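Local coordinates for protein amorpha-4,11-diene synthase (Artemisia annua, PDB 4GAX) that is a sesquiterpene synthase, an engineered alpha-bisabolol synthase variant that probably cyclises farnesyl diphosphate with the help of magnesium ions, at residues 291-296 / 521-526. Numbering follows the deposited sequence.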
loop_
_atom_site.group_PDB
_atom_site.type_symbol
_atom_site.label_atom_id
_atom_site.label_comp_id
_atom_site.label_asym_id
_atom_site.label_seq_id
_atom_site.Cartn_x
_atom_site.Cartn_y
_atom_site.Cartn_z
ATOM N N ALA A 291 3.677 0.107 -4.763
ATOM C CA ALA A 291 2.515 -0.074 -3.889
ATOM C C ALA A 291 1.728 1.202 -3.648
ATOM O O ALA A 291 0.494 1.165 -3.511
ATOM C CB ALA A 291 2.941 -0.688 -2.553
ATOM N N SER A 292 2.418 2.343 -3.606
ATOM C CA SER A 292 1.746 3.607 -3.283
ATOM C C SER A 292 0.616 3.877 -4.266
ATOM O O SER A 292 -0.545 4.020 -3.865
ATOM C CB SER A 292 2.730 4.786 -3.262
ATOM O OG SER A 292 3.332 4.974 -4.539
ATOM N N ARG A 293 0.961 3.943 -5.549
ATOM C CA ARG A 293 -0.037 4.047 -6.622
ATOM C C ARG A 293 0.519 3.299 -7.830
ATOM O O ARG A 293 1.655 3.548 -8.239
ATOM C CB ARG A 293 -0.301 5.505 -7.027
ATOM C CG ARG A 293 -0.952 6.469 -5.986
ATOM C CD ARG A 293 -2.327 5.991 -5.491
ATOM N NE ARG A 293 -3.314 5.698 -6.538
ATOM C CZ ARG A 293 -4.441 6.389 -6.738
ATOM N NH1 ARG A 293 -4.711 7.451 -5.996
ATOM N NH2 ARG A 293 -5.303 6.022 -7.690
ATOM N N PHE A 294 -0.258 2.393 -8.417
ATOM C CA PHE A 294 0.273 1.602 -9.537
ATOM C C PHE A 294 -0.165 2.177 -10.886
ATOM O O PHE A 294 0.318 1.755 -11.947
ATOM C CB PHE A 294 -0.227 0.151 -9.452
ATOM C CG PHE A 294 -1.695 0.020 -9.765
ATOM C CD1 PHE A 294 -2.133 -0.199 -11.068
ATOM C CD2 PHE A 294 -2.645 0.166 -8.759
ATOM C CE1 PHE A 294 -3.496 -0.283 -11.362
ATOM C CE2 PHE A 294 -4.020 0.077 -9.040
ATOM C CZ PHE A 294 -4.443 -0.150 -10.350
ATOM N N GLU A 295 -1.098 3.119 -10.856
ATOM C CA GLU A 295 -1.748 3.589 -12.077
ATOM C C GLU A 295 -0.803 4.374 -12.994
ATOM O O GLU A 295 0.157 5.001 -12.519
ATOM C CB GLU A 295 -2.998 4.403 -11.729
ATOM C CG GLU A 295 -4.038 3.576 -10.956
ATOM C CD GLU A 295 -3.862 3.667 -9.439
ATOM O OE1 GLU A 295 -2.756 4.016 -8.963
ATOM O OE2 GLU A 295 -4.837 3.394 -8.715
ATOM N N PRO A 296 -1.079 4.343 -14.310
ATOM C CA PRO A 296 -0.163 4.939 -15.286
ATOM C C PRO A 296 0.061 6.419 -15.047
ATOM O O PRO A 296 1.155 6.890 -15.296
ATOM C CB PRO A 296 -0.853 4.696 -16.637
ATOM C CG PRO A 296 -2.260 4.307 -16.307
ATOM C CD PRO A 296 -2.228 3.676 -14.957
ATOM N N LEU A 521 -4.150 11.215 -2.746
ATOM C CA LEU A 521 -3.021 11.120 -1.813
ATOM C C LEU A 521 -3.391 10.256 -0.612
ATOM O O LEU A 521 -2.540 9.540 -0.044
ATOM C CB LEU A 521 -2.605 12.519 -1.344
ATOM C CG LEU A 521 -1.855 13.356 -2.382
ATOM C CD1 LEU A 521 -1.684 14.781 -1.871
ATOM C CD2 LEU A 521 -0.492 12.721 -2.674
ATOM N N LEU A 522 -4.665 10.313 -0.220
ATOM C CA LEU A 522 -5.132 9.502 0.904
ATOM C C LEU A 522 -5.056 8.040 0.488
ATOM O O LEU A 522 -4.643 7.175 1.286
ATOM C CB LEU A 522 -6.563 9.893 1.297
ATOM C CG LEU A 522 -7.160 9.066 2.436
ATOM C CD1 LEU A 522 -6.289 9.188 3.670
ATOM C CD2 LEU A 522 -8.593 9.504 2.748
ATOM N N VAL A 523 -5.431 7.772 -0.768
ATOM C CA VAL A 523 -5.396 6.420 -1.322
ATOM C C VAL A 523 -3.947 5.932 -1.309
ATOM O O VAL A 523 -3.680 4.783 -0.950
ATOM C CB VAL A 523 -5.996 6.367 -2.757
ATOM C CG1 VAL A 523 -5.647 5.045 -3.476
ATOM C CG2 VAL A 523 -7.522 6.584 -2.708
ATOM N N ALA A 524 -3.014 6.816 -1.669
ATOM C CA ALA A 524 -1.587 6.476 -1.642
ATOM C C ALA A 524 -1.155 6.116 -0.231
ATOM O O ALA A 524 -0.436 5.145 -0.035
ATOM C CB ALA A 524 -0.734 7.650 -2.161
ATOM N N VAL A 525 -1.572 6.921 0.746
ATOM C CA VAL A 525 -1.232 6.650 2.132
ATOM C C VAL A 525 -1.768 5.281 2.555
ATOM O O VAL A 525 -1.041 4.500 3.156
ATOM C CB VAL A 525 -1.763 7.735 3.103
ATOM C CG1 VAL A 525 -1.592 7.272 4.564
ATOM C CG2 VAL A 525 -1.031 9.082 2.873
ATOM N N ILE A 526 -3.029 4.986 2.242
ATOM C CA ILE A 526 -3.627 3.744 2.726
ATOM C C ILE A 526 -2.945 2.539 2.069
ATOM O O ILE A 526 -2.790 1.492 2.701
ATOM C CB ILE A 526 -5.184 3.690 2.560
ATOM C CG1 ILE A 526 -5.779 2.582 3.434
ATOM C CG2 ILE A 526 -5.619 3.433 1.105
ATOM C CD1 ILE A 526 -5.649 2.849 4.918
#
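Two successive bends in the Arg-293 side chain, at chi2 (-59°) and chi3 (-54°), fold it back so that its methylenes run past Ala-524 and its guanidinium lands beside Val-523. On the helix side, Val-523 holds CG1 anti to its backbone N, and it is this methyl that lies over one face of the Arg-293 guanidinium, 3.5 Å above the plane and displaced toward the rim. Arg-293 NH1 is 3.6 Å from Val-523 CG1, and the two side chains cross nearly at right angles. Further up the arginine, Arg-293 CG sits 4.0 Å from Ala-524 CB and CD is 3.9 Å from Ala-524 CA, so that CD lies against the helix backbone there.

Glu-295 fixes the rotation of the guanidinium, gripping it side-on: Arg-293 NE donates to Glu-295 OE1 (3.0 Å) and Arg-293 NH2 to Glu-295 OE2 (2.9 Å), both within one salt bridge. The two groups are not coplanar, since NH2 comes to OE2 from above the carboxylate plane. The charge is thus paired within the loop, while NH1 bonds to Pro-520 O near the start of helix 519-535.

No hydrogen bond joins the two segments directly, but Ser-292 O receives a nearly straight CA-H...O contact from Ala-524 CA (3.5 Å, 165° at the hydrogen). That same carbonyl accepts a hydrogen bond from Asn-527 ND2, about one turn along.

The loop linking helix 282-292 to helix 299-322, which carries the DDxxD metal-binding motif, thus packs on helix 519-535 within the all-alpha class I terpene synthase fold.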